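Local coordinates for protein amidohydrolase (Staphylococcus aureus, PDB 3NUR) that probably hydrolyses carbon-nitrogen bonds in linear amides or related compounds as a metal-dependent TIM-barrel amidohydrolase, its substrate not being established, at residues 159-164 / 189-194; 28-33 / 91-96; 235-240 / 269-274; 178-183 / 242-247. All blocks are in the same frame, centred on the assembly; numbering follows the deposited sequence. Where two conformers were deposited one is given.

Contact 1: residues 159-164 / 189-194; sequences ALIMGR and IYLHPA. With CA (calcium ion), chain B.
Met162, present as selenomethionine, lies alongside a metal-binding histidine and points the same way. Met162 CG meets ND1 of His192 at 3.4 Å. The selenium sits obliquely to the His192 ring, 4.6 Å from its centroid. His192 shares a face of the sheet with Leu160, Met162 and Tyr190, and chi1 -173° sets its CG beside its own carbonyl carbon. NE2 of His192 binds the calcium ion at 2.3 Å. ND1 of His192 donates to Pro193 O over 2.7 Å, in the carbonyl plane on a lone pair and close to the ring plane. Metal and carbonyl fix the ring's rotation. Glu28, His30 and Asp316 complete the protein ligands. Strands 159-162 and 189-192 are parallel neighbours joined through helix 176-185, a beta-alpha-beta unit of the TIM barrel. Four backbone bonds pair them, ending with Gly163 N to His192 O. Leu160 CD1 makes an oblique, off-centre CH-pi contact with the Tyr190 ring, 3.7 Å from its CG. On the other face, Ile161 CD1 packs on Ile189 CG2. Ala194 CB presses on Gly163 CA at 3.5 Å. Arg164 NH1 makes a weak bond to Ala194 O and a salt bridge to Asp227, while its NH2 bonds to Pro195 O.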
loop_
_atom_site.group_PDB
_atom_site.type_symbol
_atom_site.label_atom_id
_atom_site.label_comp_id
_atom_site.label_asym_id
_atom_site.label_seq_id
_atom_site.Cartn_x
_atom_site.Cartn_y
_atom_site.Cartn_z
ATOM N N ALA A 159 6.286 3.660 -4.532
ATOM C CA ALA A 159 6.863 3.289 -3.250
ATOM C C ALA A 159 5.744 2.721 -2.403
ATOM O O ALA A 159 4.588 3.106 -2.579
ATOM C CB ALA A 159 7.430 4.523 -2.550
ATOM N N LEU A 160 6.087 1.806 -1.495
ATOM C CA LEU A 160 5.110 1.332 -0.517
ATOM C C LEU A 160 5.715 1.711 0.829
ATOM O O LEU A 160 6.879 1.379 1.084
ATOM C CB LEU A 160 4.831 -0.175 -0.608
ATOM C CG LEU A 160 3.831 -0.740 0.452
ATOM C CD1 LEU A 160 2.962 -1.846 -0.146
ATOM C CD2 LEU A 160 4.576 -1.260 1.698
ATOM N N ILE A 161 4.929 2.395 1.683
ATOM C CA ILE A 161 5.357 2.871 3.010
ATOM C C ILE A 161 4.519 2.178 4.063
ATOM O O ILE A 161 3.285 2.227 4.004
ATOM C CB ILE A 161 5.210 4.422 3.159
ATOM C CG1 ILE A 161 6.135 5.172 2.161
ATOM C CG2 ILE A 161 5.474 4.861 4.654
ATOM C CD1 ILE A 161 5.950 6.687 2.117
HETATM N N MSE A 162 5.188 1.536 5.017
HETATM C CA MSE A 162 4.495 0.850 6.098
HETATM C C MSE A 162 4.476 1.689 7.350
HETATM O O MSE A 162 5.511 2.181 7.794
HETATM C CB MSE A 162 5.152 -0.506 6.374
HETATM C CG MSE A 162 4.549 -1.627 5.544
HETATM SE SE MSE A 162 5.545 -3.281 5.687
HETATM C CE MSE A 162 6.421 -2.992 7.504
ATOM N N GLY A 163 3.299 1.805 7.940
ATOM C CA GLY A 163 3.124 2.520 9.198
ATOM C C GLY A 163 3.369 4.000 9.105
ATOM O O GLY A 163 2.919 4.666 8.167
ATOM N N ARG A 164 4.078 4.518 10.102
ATOM C CA ARG A 164 4.314 5.940 10.218
ATOM C C ARG A 164 5.737 6.231 10.697
ATOM O O ARG A 164 6.514 5.312 10.987
ATOM C CB ARG A 164 3.230 6.579 11.135
ATOM C CG ARG A 164 3.354 6.237 12.609
ATOM C CD ARG A 164 2.039 5.828 13.272
ATOM N NE ARG A 164 1.475 4.565 12.776
ATOM C CZ ARG A 164 1.773 3.349 13.240
ATOM N NH1 ARG A 164 1.168 2.280 12.749
ATOM N NH2 ARG A 164 2.697 3.196 14.181
ATOM N N ILE A 189 2.130 6.274 -4.183
ATOM C CA ILE A 189 2.646 5.807 -2.894
ATOM C C ILE A 189 1.557 4.888 -2.312
ATOM O O ILE A 189 0.419 5.311 -2.152
ATOM C CB ILE A 189 2.976 6.964 -1.897
ATOM C CG1 ILE A 189 4.137 7.872 -2.392
ATOM C CG2 ILE A 189 3.264 6.408 -0.508
ATOM C CD1 ILE A 189 4.258 9.166 -1.618
ATOM N N TYR A 190 1.912 3.654 -1.987
ATOM C CA TYR A 190 1.005 2.701 -1.341
ATOM C C TYR A 190 1.237 2.886 0.167
ATOM O O TYR A 190 2.372 2.740 0.625
ATOM C CB TYR A 190 1.358 1.243 -1.758
ATOM C CG TYR A 190 0.234 0.232 -1.587
ATOM C CD1 TYR A 190 -0.235 -0.506 -2.669
ATOM C CD2 TYR A 190 -0.324 -0.023 -0.334
ATOM C CE1 TYR A 190 -1.265 -1.433 -2.527
ATOM C CE2 TYR A 190 -1.342 -0.971 -0.172
ATOM C CZ TYR A 190 -1.807 -1.674 -1.274
ATOM O OH TYR A 190 -2.848 -2.564 -1.151
ATOM N N LEU A 191 0.183 3.252 0.932
ATOM C CA LEU A 191 0.283 3.457 2.397
ATOM C C LEU A 191 -0.284 2.195 3.050
ATOM O O LEU A 191 -1.473 1.909 2.915
ATOM C CB LEU A 191 -0.509 4.702 2.820
ATOM C CG LEU A 191 -0.308 5.210 4.258
ATOM C CD1 LEU A 191 1.140 5.719 4.476
ATOM C CD2 LEU A 191 -1.297 6.341 4.555
ATOM N N HIS A 192 0.587 1.422 3.701
ATOM C CA HIS A 192 0.299 0.098 4.269
ATOM C C HIS A 192 0.311 0.123 5.809
ATOM O O HIS A 192 1.093 0.867 6.394
ATOM C CB HIS A 192 1.392 -0.867 3.751
ATOM C CG HIS A 192 1.210 -2.327 4.067
ATOM N ND1 HIS A 192 1.424 -2.819 5.331
ATOM C CD2 HIS A 192 0.877 -3.351 3.252
ATOM C CE1 HIS A 192 1.155 -4.115 5.264
ATOM N NE2 HIS A 192 0.834 -4.480 4.033
ATOM N N PRO A 193 -0.458 -0.759 6.481
ATOM C CA PRO A 193 -0.431 -0.764 7.952
ATOM C C PRO A 193 0.872 -1.313 8.553
ATOM O O PRO A 193 1.660 -1.989 7.886
ATOM C CB PRO A 193 -1.614 -1.657 8.322
ATOM C CG PRO A 193 -1.816 -2.552 7.132
ATOM C CD PRO A 193 -1.516 -1.661 5.958
ATOM N N ALA A 194 1.093 -1.008 9.826
ATOM C CA ALA A 194 2.202 -1.527 10.627
ATOM C C ALA A 194 1.789 -1.417 12.109
ATOM O O ALA A 194 0.811 -0.709 12.395
ATOM C CB ALA A 194 3.481 -0.741 10.358
HETATM CA CA CA B . 0.271 -6.563 3.140
HETATM O O HOH W 1 0.554 3.668 7.417
HETATM O O HOH W 2 -1.070 1.074 10.528
HETATM O O HOH W 3 -1.388 -6.806 4.536
HETATM O O HOH W 4 1.451 -7.312 4.912
#

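Contact 2: residues 28-33 / 91-96; sequences EEHYVI and VLSYGN. With CA (calcium ion), chain B.
Tyr94 turns a ring edge toward the face of Tyr31. This T-shaped pair has centroids 5.1 Å apart and planes at 67°. It is the tightly packed end of the contact. Tyr31 has CG between its backbone N and carbonyl carbon (chi1 77°), which swings its ring under the CA of Tyr94. One face of the Tyr94 ring in turn receives Val32 CA and the carbonyl oxygen of Tyr31. Val32 CG1 meets CE2 of the Tyr94 ring at 3.7 Å. Ile33 N donates to Tyr94 OH over 3.0 Å and nearly straight, at 176°. That hydroxyl also bonds to Gln37, so polar groups hold the ring at its far end. Three backbone bonds, Ser93 N to Glu29 O, Tyr31 N to Ser93 O and Gly95 N to Tyr31 O, join the parallel strands. The calcium side is looser and wetter. One water accepts a hydrogen bond from Glu29 N at 3.1 Å and also bonds to Ser93 OG. The Glu28 side chain makes no contact with 91-96; its OE1 binds calcium at 2.1 Å. His30 NE2 binds it at 2.3 Å, and two waters, His192 and Asp316 complete the site. This Glu-X-His pair is probably the counterpart of the first-strand His-X-His of many amidohydrolases. Asn96 is exposed. In the barrel, strand 129-131 flanks 87-94 on its other side. Helix 104-124 packs on Tyr31 and Leu92 through Leu118, helix 75-84 reaches both through Arg78, and helix 34-39 meets Val32 and Tyr94.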
loop_
_atom_site.group_PDB
_atom_site.type_symbol
_atom_site.label_atom_id
_atom_site.label_comp_id
_atom_site.label_asym_id
_atom_site.label_seq_id
_atom_site.Cartn_x
_atom_site.Cartn_y
_atom_site.Cartn_z
ATOM N N GLU A 28 -0.240 -5.552 -3.843
ATOM C CA GLU A 28 0.260 -5.625 -2.465
ATOM C C GLU A 28 0.868 -6.987 -2.278
ATOM O O GLU A 28 0.232 -7.878 -1.742
ATOM C CB GLU A 28 -0.875 -5.339 -1.449
ATOM C CG GLU A 28 -0.343 -4.990 -0.062
ATOM C CD GLU A 28 -1.430 -4.954 0.996
ATOM O OE1 GLU A 28 -1.331 -5.735 1.968
ATOM O OE2 GLU A 28 -2.405 -4.181 0.832
ATOM N N GLU A 29 2.059 -7.185 -2.845
ATOM C CA GLU A 29 2.725 -8.490 -2.868
ATOM C C GLU A 29 4.093 -8.267 -2.257
ATOM O O GLU A 29 4.806 -7.339 -2.674
ATOM C CB GLU A 29 2.788 -8.970 -4.335
ATOM C CG GLU A 29 1.464 -8.733 -5.095
ATOM C CD GLU A 29 0.171 -9.207 -4.434
ATOM O OE1 GLU A 29 0.148 -10.338 -3.899
ATOM O OE2 GLU A 29 -0.825 -8.445 -4.449
ATOM N N HIS A 30 4.427 -9.075 -1.235
ATOM C CA HIS A 30 5.602 -8.822 -0.417
ATOM C C HIS A 30 6.783 -9.732 -0.563
ATOM O O HIS A 30 6.649 -10.916 -0.867
ATOM C CB HIS A 30 5.183 -8.769 1.062
ATOM C CG HIS A 30 4.086 -7.776 1.336
ATOM N ND1 HIS A 30 4.308 -6.407 1.240
ATOM C CD2 HIS A 30 2.804 -7.985 1.731
ATOM C CE1 HIS A 30 3.159 -5.827 1.559
ATOM N NE2 HIS A 30 2.221 -6.733 1.856
ATOM N N TYR A 31 7.944 -9.175 -0.231
ATOM C CA TYR A 31 9.185 -9.926 -0.169
ATOM C C TYR A 31 9.977 -9.458 1.049
ATOM O O TYR A 31 9.782 -8.343 1.511
ATOM C CB TYR A 31 10.027 -9.736 -1.464
ATOM C CG TYR A 31 10.752 -8.413 -1.527
ATOM C CD1 TYR A 31 10.090 -7.256 -1.923
ATOM C CD2 TYR A 31 12.071 -8.292 -1.082
ATOM C CE1 TYR A 31 10.731 -6.027 -1.930
ATOM C CE2 TYR A 31 12.720 -7.061 -1.070
ATOM C CZ TYR A 31 12.038 -5.929 -1.487
ATOM O OH TYR A 31 12.641 -4.703 -1.483
ATOM N N VAL A 32 10.913 -10.293 1.529
ATOM C CA VAL A 32 11.875 -9.885 2.557
ATOM C C VAL A 32 13.208 -10.461 2.106
ATOM O O VAL A 32 13.229 -11.361 1.247
ATOM C CB VAL A 32 11.521 -10.282 4.022
ATOM C CG1 VAL A 32 10.155 -9.738 4.446
ATOM C CG2 VAL A 32 11.609 -11.798 4.251
ATOM N N ILE A 33 14.306 -9.925 2.672
ATOM C CA ILE A 33 15.655 -10.414 2.398
ATOM C C ILE A 33 16.218 -10.925 3.725
ATOM O O ILE A 33 16.309 -10.171 4.697
ATOM C CB ILE A 33 16.546 -9.354 1.701
ATOM C CG1 ILE A 33 16.005 -9.053 0.290
ATOM C CG2 ILE A 33 18.016 -9.830 1.629
ATOM C CD1 ILE A 33 16.247 -7.679 -0.165
ATOM N N VAL A 91 3.492 -6.516 -8.157
ATOM C CA VAL A 91 4.178 -5.251 -7.838
ATOM C C VAL A 91 4.765 -5.547 -6.452
ATOM O O VAL A 91 4.017 -5.803 -5.492
ATOM C CB VAL A 91 3.251 -4.004 -7.855
ATOM C CG1 VAL A 91 4.053 -2.749 -7.562
ATOM C CG2 VAL A 91 2.516 -3.861 -9.189
ATOM N N LEU A 92 6.105 -5.639 -6.371
ATOM C CA LEU A 92 6.765 -6.100 -5.155
ATOM C C LEU A 92 7.178 -4.984 -4.180
ATOM O O LEU A 92 7.732 -3.965 -4.599
ATOM C CB LEU A 92 7.993 -6.981 -5.515
ATOM C CG LEU A 92 7.729 -8.321 -6.230
ATOM C CD1 LEU A 92 9.049 -9.039 -6.566
ATOM C CD2 LEU A 92 6.894 -9.234 -5.381
ATOM N N SER A 93 6.899 -5.203 -2.877
ATOM C CA SER A 93 7.230 -4.280 -1.785
ATOM C C SER A 93 7.766 -5.045 -0.580
ATOM O O SER A 93 7.427 -6.207 -0.429
ATOM C CB SER A 93 5.985 -3.523 -1.361
ATOM O OG SER A 93 4.972 -4.428 -0.945
ATOM N N TYR A 94 8.596 -4.411 0.281
ATOM C CA TYR A 94 9.134 -5.086 1.460
ATOM C C TYR A 94 8.017 -5.445 2.448
ATOM O O TYR A 94 7.106 -4.642 2.661
ATOM C CB TYR A 94 10.232 -4.252 2.145
ATOM C CG TYR A 94 11.269 -5.123 2.816
ATOM C CD1 TYR A 94 12.475 -5.420 2.185
ATOM C CD2 TYR A 94 11.036 -5.675 4.078
ATOM C CE1 TYR A 94 13.415 -6.270 2.780
ATOM C CE2 TYR A 94 11.975 -6.501 4.692
ATOM C CZ TYR A 94 13.159 -6.807 4.032
ATOM O OH TYR A 94 14.082 -7.619 4.639
ATOM N N GLY A 95 8.080 -6.653 2.992
ATOM C CA GLY A 95 7.100 -7.187 3.932
ATOM C C GLY A 95 7.428 -6.925 5.389
ATOM O O GLY A 95 7.888 -5.835 5.745
ATOM N N ASN A 96 7.143 -7.909 6.247
ATOM C CA ASN A 96 7.332 -7.782 7.703
ATOM C C ASN A 96 8.750 -7.402 8.081
ATOM O O ASN A 96 9.694 -7.923 7.501
ATOM C CB ASN A 96 6.942 -9.076 8.401
ATOM C CG ASN A 96 5.512 -9.486 8.184
ATOM O OD1 ASN A 96 4.640 -8.675 7.831
ATOM N ND2 ASN A 96 5.245 -10.766 8.390
HETATM CA CA CA B . 0.271 -6.563 3.140
HETATM O O HOH W 5 3.422 -4.407 -3.295
HETATM O O HOH W 3 -1.388 -6.806 4.536
HETATM O O HOH W 4 1.451 -7.312 4.912
#

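Contact 3: residues 235-240 / 269-274; sequences LVLSGI and LFAEHL
His273 NE2 donates to Leu237 O over 2.7 Å, and the bond is nearly straight at 177°. The oxygen lies in the plane of the imidazole, and the nitrogen lies in the plane of the carbonyl. The bond requires a proton on NE2, and the partial negative charge at this end of the helix would probably favour it. The acceptor belongs to the C-terminal turn of helix 223-237, one of the helices around the TIM barrel. That turn closes in a Schellman motif. Gly239 takes a positive phi of 82°, and its N bonds back to Val236 O. The chain then enters helix 240-243 directly, with Gly239 as its N-cap residue. On the other segment, Ala271 to Leu274 form a type I turn, held by Leu274 N to Ala271 O at 3.2 Å. This turn lies in the loop between helices 262-268 and 278-284. His273 has CG between its backbone N and carbonyl carbon (chi1 63°), which carries the ring over to the helix end. One face of the ring lies against CG of Leu274. The rest of the contact is apolar. Leu237 and Leu269 reach toward each other tip to tip, CD2 to CD2 at 3.8 Å. Ala271 CB closes on the same Leu237 methyl at 4.0 Å. Helix 278-284 adds Val278 against Leu237 and Tyr281 against Leu274. Leu274 packs against the helix end: its CD2 lies 3.5 Å from Val236 O and 3.7 Å from Gly239 CA.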
loop_
_atom_site.group_PDB
_atom_site.type_symbol
_atom_site.label_atom_id
_atom_site.label_comp_id
_atom_site.label_asym_id
_atom_site.label_seq_id
_atom_site.Cartn_x
_atom_site.Cartn_y
_atom_site.Cartn_z
ATOM N N LEU A 235 -3.402 12.958 5.709
ATOM C CA LEU A 235 -2.758 13.391 4.466
ATOM C C LEU A 235 -3.682 14.281 3.639
ATOM O O LEU A 235 -3.274 15.339 3.181
ATOM C CB LEU A 235 -2.257 12.185 3.652
ATOM C CG LEU A 235 -1.286 11.209 4.375
ATOM C CD1 LEU A 235 -0.798 10.118 3.415
ATOM C CD2 LEU A 235 -0.076 11.932 4.959
ATOM N N VAL A 236 -4.952 13.913 3.554
ATOM C CA VAL A 236 -5.957 14.692 2.841
ATOM C C VAL A 236 -6.207 16.028 3.555
ATOM O O VAL A 236 -6.168 17.064 2.905
ATOM C CB VAL A 236 -7.259 13.867 2.653
ATOM C CG1 VAL A 236 -8.424 14.742 2.192
ATOM C CG2 VAL A 236 -7.035 12.700 1.691
ATOM N N LEU A 237 -6.509 15.989 4.867
ATOM C CA LEU A 237 -6.812 17.184 5.668
ATOM C C LEU A 237 -5.682 18.208 5.714
ATOM O O LEU A 237 -5.960 19.406 5.821
ATOM C CB LEU A 237 -7.280 16.815 7.099
ATOM C CG LEU A 237 -8.525 15.925 7.211
ATOM C CD1 LEU A 237 -8.833 15.614 8.667
ATOM C CD2 LEU A 237 -9.748 16.548 6.504
ATOM N N SER A 238 -4.424 17.741 5.600
ATOM C CA SER A 238 -3.241 18.626 5.596
ATOM C C SER A 238 -3.037 19.377 4.251
ATOM O O SER A 238 -2.139 20.221 4.159
ATOM C CB SER A 238 -1.977 17.857 5.961
ATOM O OG SER A 238 -1.521 17.046 4.890
ATOM N N GLY A 239 -3.836 19.038 3.231
ATOM C CA GLY A 239 -3.773 19.682 1.918
ATOM C C GLY A 239 -2.714 19.204 0.944
ATOM O O GLY A 239 -2.438 19.890 -0.053
ATOM N N ILE A 240 -2.160 17.997 1.171
ATOM C CA ILE A 240 -1.132 17.402 0.300
ATOM C C ILE A 240 -1.641 17.332 -1.164
ATOM O O ILE A 240 -0.894 17.642 -2.095
ATOM C CB ILE A 240 -0.717 15.995 0.842
ATOM C CG1 ILE A 240 0.321 16.136 1.998
ATOM C CG2 ILE A 240 -0.192 15.061 -0.292
ATOM C CD1 ILE A 240 0.613 14.851 2.748
ATOM N N LEU A 269 -17.224 16.564 8.874
ATOM C CA LEU A 269 -15.833 16.860 9.152
ATOM C C LEU A 269 -15.561 18.219 8.524
ATOM O O LEU A 269 -15.586 18.317 7.302
ATOM C CB LEU A 269 -14.918 15.765 8.550
ATOM C CG LEU A 269 -13.573 15.595 9.253
ATOM C CD1 LEU A 269 -12.928 14.262 8.888
ATOM C CD2 LEU A 269 -12.617 16.766 8.944
ATOM N N PHE A 270 -15.348 19.271 9.353
ATOM C CA PHE A 270 -15.127 20.637 8.857
ATOM C C PHE A 270 -13.746 20.739 8.238
ATOM O O PHE A 270 -12.749 20.484 8.922
ATOM C CB PHE A 270 -15.290 21.675 9.995
ATOM C CG PHE A 270 -15.270 23.122 9.542
ATOM C CD1 PHE A 270 -16.457 23.812 9.311
ATOM C CD2 PHE A 270 -14.066 23.793 9.341
ATOM C CE1 PHE A 270 -16.434 25.151 8.874
ATOM C CE2 PHE A 270 -14.045 25.132 8.924
ATOM C CZ PHE A 270 -15.228 25.804 8.706
ATOM N N ALA A 271 -13.675 21.072 6.936
ATOM C CA ALA A 271 -12.389 21.152 6.242
ATOM C C ALA A 271 -12.461 22.203 5.115
ATOM O O ALA A 271 -12.082 21.951 3.968
ATOM C CB ALA A 271 -12.007 19.771 5.693
ATOM N N GLU A 272 -12.944 23.389 5.466
ATOM C CA GLU A 272 -13.149 24.486 4.518
ATOM C C GLU A 272 -11.887 25.085 3.914
ATOM O O GLU A 272 -11.978 25.783 2.908
ATOM C CB GLU A 272 -14.116 25.550 5.081
ATOM C CG GLU A 272 -15.526 25.018 5.300
ATOM C CD GLU A 272 -16.302 24.630 4.057
ATOM O OE1 GLU A 272 -16.698 25.543 3.297
ATOM O OE2 GLU A 272 -16.535 23.416 3.857
ATOM N N HIS A 273 -10.709 24.781 4.494
ATOM C CA HIS A 273 -9.405 25.216 3.991
ATOM C C HIS A 273 -8.959 24.422 2.737
ATOM O O HIS A 273 -8.003 24.826 2.069
ATOM C CB HIS A 273 -8.345 25.079 5.092
ATOM C CG HIS A 273 -8.139 23.659 5.531
ATOM N ND1 HIS A 273 -9.060 23.015 6.329
ATOM C CD2 HIS A 273 -7.132 22.802 5.244
ATOM C CE1 HIS A 273 -8.594 21.785 6.491
ATOM N NE2 HIS A 273 -7.425 21.621 5.885
ATOM N N LEU A 274 -9.627 23.297 2.434
ATOM C CA LEU A 274 -9.288 22.488 1.261
ATOM C C LEU A 274 -10.038 22.987 0.033
ATOM O O LEU A 274 -11.113 23.576 0.167
ATOM C CB LEU A 274 -9.615 21.006 1.489
ATOM C CG LEU A 274 -8.937 20.332 2.708
ATOM C CD1 LEU A 274 -9.491 18.906 2.911
ATOM C CD2 LEU A 274 -7.403 20.312 2.544
#

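Contact 4: residues 178-183 / 242-247; sequences IFKTAE and DRYPKL
Glu183 extends from helix 176-185 with CG anti to the backbone N (chi1 -165°), and this extended chain carries the carboxylate to the backbone of 244-246. Glu183 OE2 accepts from Lys246 N at 2.9 Å through its anti lone pair. Glu183 OE1 lies at the edge of the Tyr244 ring, 3.3 Å from the ring's CD1. A water links OE1 to Arg243 O. Tyr244 has its CG anti to the carbonyl carbon (chi1 -49°), and this lays the ring flat over the helix. Lys180 CA sits over the ring centre, 3.8 Å from the centroid, a CH-pi contact. Arg243 CB covers the opposite face. The ring hydroxyl bonds to Asp176 near the start of the same helix. Residues 244-247 make a type I turn after helix 240-243, just ahead of strand 249-251. The contact thus joins a helix on the outside of the barrel to the turn that leads back into the sheet. Deeper in, Ala182 CB meets Leu247 CD1 at 3.6 Å. Leu247 CD2 meets Phe179 CD1, at the ring edge, at 3.9 Å. On the exposed side, Lys246 NZ stays 4.1 Å from Glu183 OE2, beyond a salt bridge, and bonds to a water instead.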
loop_
_atom_site.group_PDB
_atom_site.type_symbol
_atom_site.label_atom_id
_atom_site.label_comp_id
_atom_site.label_asym_id
_atom_site.label_seq_id
_atom_site.Cartn_x
_atom_site.Cartn_y
_atom_site.Cartn_z
ATOM N N ILE A 178 8.613 13.987 0.448
ATOM C CA ILE A 178 8.345 12.631 -0.050
ATOM C C ILE A 178 7.194 12.674 -1.070
ATOM O O ILE A 178 7.311 12.082 -2.146
ATOM C CB ILE A 178 8.103 11.633 1.125
ATOM C CG1 ILE A 178 9.387 11.502 2.003
ATOM C CG2 ILE A 178 7.634 10.253 0.595
ATOM C CD1 ILE A 178 9.193 10.785 3.407
ATOM N N PHE A 179 6.105 13.398 -0.730
ATOM C CA PHE A 179 4.921 13.544 -1.584
ATOM C C PHE A 179 5.236 14.383 -2.817
ATOM O O PHE A 179 4.773 14.046 -3.896
ATOM C CB PHE A 179 3.732 14.101 -0.782
ATOM C CG PHE A 179 3.456 13.213 0.412
ATOM C CD1 PHE A 179 2.746 12.020 0.265
ATOM C CD2 PHE A 179 3.958 13.534 1.666
ATOM C CE1 PHE A 179 2.537 11.170 1.360
ATOM C CE2 PHE A 179 3.753 12.680 2.759
ATOM C CZ PHE A 179 3.060 11.502 2.597
ATOM N N LYS A 180 6.026 15.469 -2.648
ATOM C CA LYS A 180 6.468 16.339 -3.738
ATOM C C LYS A 180 7.261 15.499 -4.745
ATOM O O LYS A 180 7.041 15.620 -5.944
ATOM C CB LYS A 180 7.361 17.458 -3.178
ATOM C CG LYS A 180 7.786 18.491 -4.220
ATOM C CD LYS A 180 8.566 19.621 -3.545
ATOM C CE LYS A 180 8.601 20.860 -4.394
ATOM N NZ LYS A 180 9.164 22.014 -3.642
ATOM N N THR A 181 8.134 14.616 -4.244
ATOM C CA THR A 181 8.974 13.742 -5.062
ATOM C C THR A 181 8.125 12.768 -5.867
ATOM O O THR A 181 8.315 12.658 -7.074
ATOM C CB THR A 181 10.072 13.102 -4.206
ATOM O OG1 THR A 181 10.868 14.152 -3.655
ATOM C CG2 THR A 181 10.957 12.180 -4.997
ATOM N N ALA A 182 7.152 12.100 -5.207
ATOM C CA ALA A 182 6.233 11.184 -5.880
ATOM C C ALA A 182 5.478 11.894 -7.020
ATOM O O ALA A 182 5.425 11.351 -8.121
ATOM C CB ALA A 182 5.246 10.588 -4.878
ATOM N N GLU A 183 4.957 13.117 -6.791
ATOM C CA GLU A 183 4.239 13.823 -7.861
ATOM C C GLU A 183 5.177 14.154 -9.038
ATOM O O GLU A 183 4.828 13.902 -10.194
ATOM C CB GLU A 183 3.544 15.082 -7.338
ATOM C CG GLU A 183 2.506 15.601 -8.331
ATOM C CD GLU A 183 2.091 17.055 -8.227
ATOM O OE1 GLU A 183 2.932 17.900 -7.845
ATOM O OE2 GLU A 183 0.921 17.353 -8.560
ATOM N N ASP A 242 -3.849 19.247 -2.604
ATOM C CA ASP A 242 -4.066 20.583 -3.154
ATOM C C ASP A 242 -2.696 21.097 -3.624
ATOM O O ASP A 242 -2.613 21.664 -4.710
ATOM C CB ASP A 242 -4.690 21.519 -2.115
ATOM C CG ASP A 242 -6.184 21.322 -1.944
ATOM O OD1 ASP A 242 -6.772 20.527 -2.710
ATOM O OD2 ASP A 242 -6.757 21.931 -1.021
ATOM N N ARG A 243 -1.619 20.833 -2.833
ATOM C CA ARG A 243 -0.242 21.188 -3.179
ATOM C C ARG A 243 0.234 20.339 -4.360
ATOM O O ARG A 243 0.901 20.866 -5.264
ATOM C CB ARG A 243 0.709 20.966 -1.979
ATOM C CG ARG A 243 0.634 22.070 -0.947
ATOM C CD ARG A 243 1.752 22.034 0.096
ATOM N NE ARG A 243 1.746 20.835 0.950
ATOM C CZ ARG A 243 0.854 20.575 1.910
ATOM N NH1 ARG A 243 -0.176 21.388 2.110
ATOM N NH2 ARG A 243 0.964 19.483 2.649
ATOM N N TYR A 244 -0.097 19.019 -4.346
ATOM C CA TYR A 244 0.327 18.035 -5.365
ATOM C C TYR A 244 -0.912 17.363 -5.986
ATOM O O TYR A 244 -1.216 16.206 -5.674
ATOM C CB TYR A 244 1.329 17.022 -4.739
ATOM C CG TYR A 244 2.422 17.732 -3.973
ATOM C CD1 TYR A 244 3.252 18.658 -4.606
ATOM C CD2 TYR A 244 2.549 17.574 -2.598
ATOM C CE1 TYR A 244 4.195 19.391 -3.888
ATOM C CE2 TYR A 244 3.511 18.274 -1.877
ATOM C CZ TYR A 244 4.333 19.179 -2.529
ATOM O OH TYR A 244 5.270 19.881 -1.830
ATOM N N PRO A 245 -1.671 18.114 -6.824
ATOM C CA PRO A 245 -2.945 17.585 -7.352
ATOM C C PRO A 245 -2.872 16.385 -8.286
ATOM O O PRO A 245 -3.894 15.735 -8.497
ATOM C CB PRO A 245 -3.587 18.807 -8.030
ATOM C CG PRO A 245 -2.444 19.671 -8.406
ATOM C CD PRO A 245 -1.472 19.518 -7.260
ATOM N N LYS A 246 -1.687 16.087 -8.836
ATOM C CA LYS A 246 -1.520 14.930 -9.723
ATOM C C LYS A 246 -1.110 13.682 -8.951
ATOM O O LYS A 246 -1.014 12.607 -9.532
ATOM C CB LYS A 246 -0.504 15.235 -10.837
ATOM C CG LYS A 246 -0.970 16.312 -11.814
ATOM C CD LYS A 246 -0.010 16.498 -12.999
ATOM C CE LYS A 246 1.249 17.288 -12.692
ATOM N NZ LYS A 246 2.379 16.416 -12.260
ATOM N N LEU A 247 -0.827 13.824 -7.647
ATOM C CA LEU A 247 -0.416 12.704 -6.805
ATOM C C LEU A 247 -1.543 11.693 -6.588
ATOM O O LEU A 247 -2.670 12.089 -6.307
ATOM C CB LEU A 247 0.081 13.210 -5.420
ATOM C CG LEU A 247 0.499 12.121 -4.386
ATOM C CD1 LEU A 247 1.724 11.337 -4.846
ATOM C CD2 LEU A 247 0.697 12.703 -3.015
HETATM O O HOH W 6 2.195 20.552 -7.736
HETATM O O HOH W 7 4.840 15.450 -13.243
#

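Overall arrangement
From the N terminus, contact 2 forms first. It pairs strands 24-31 and 87-94 and is complete before contact 1 begins. Contact 1 then closes the beta-alpha-beta loop from strand 159-162 to strand 189-192. The two meet at the calcium ion. Contact 4 ties helix 176-185 to the turn after helix 240-243. It opens inside the loop of contact 1 and ends inside that of contact 3, crossing both, while contacts 1 and 3 follow in series. Contact 3 brings the loop after helix 262-268 back to the end of helix 223-237. Ile189 of contact 1 and Ile240 of contact 3 both pack on Phe179 of contact 4. Contacts 2 and 3 have centres about 31 Å apart.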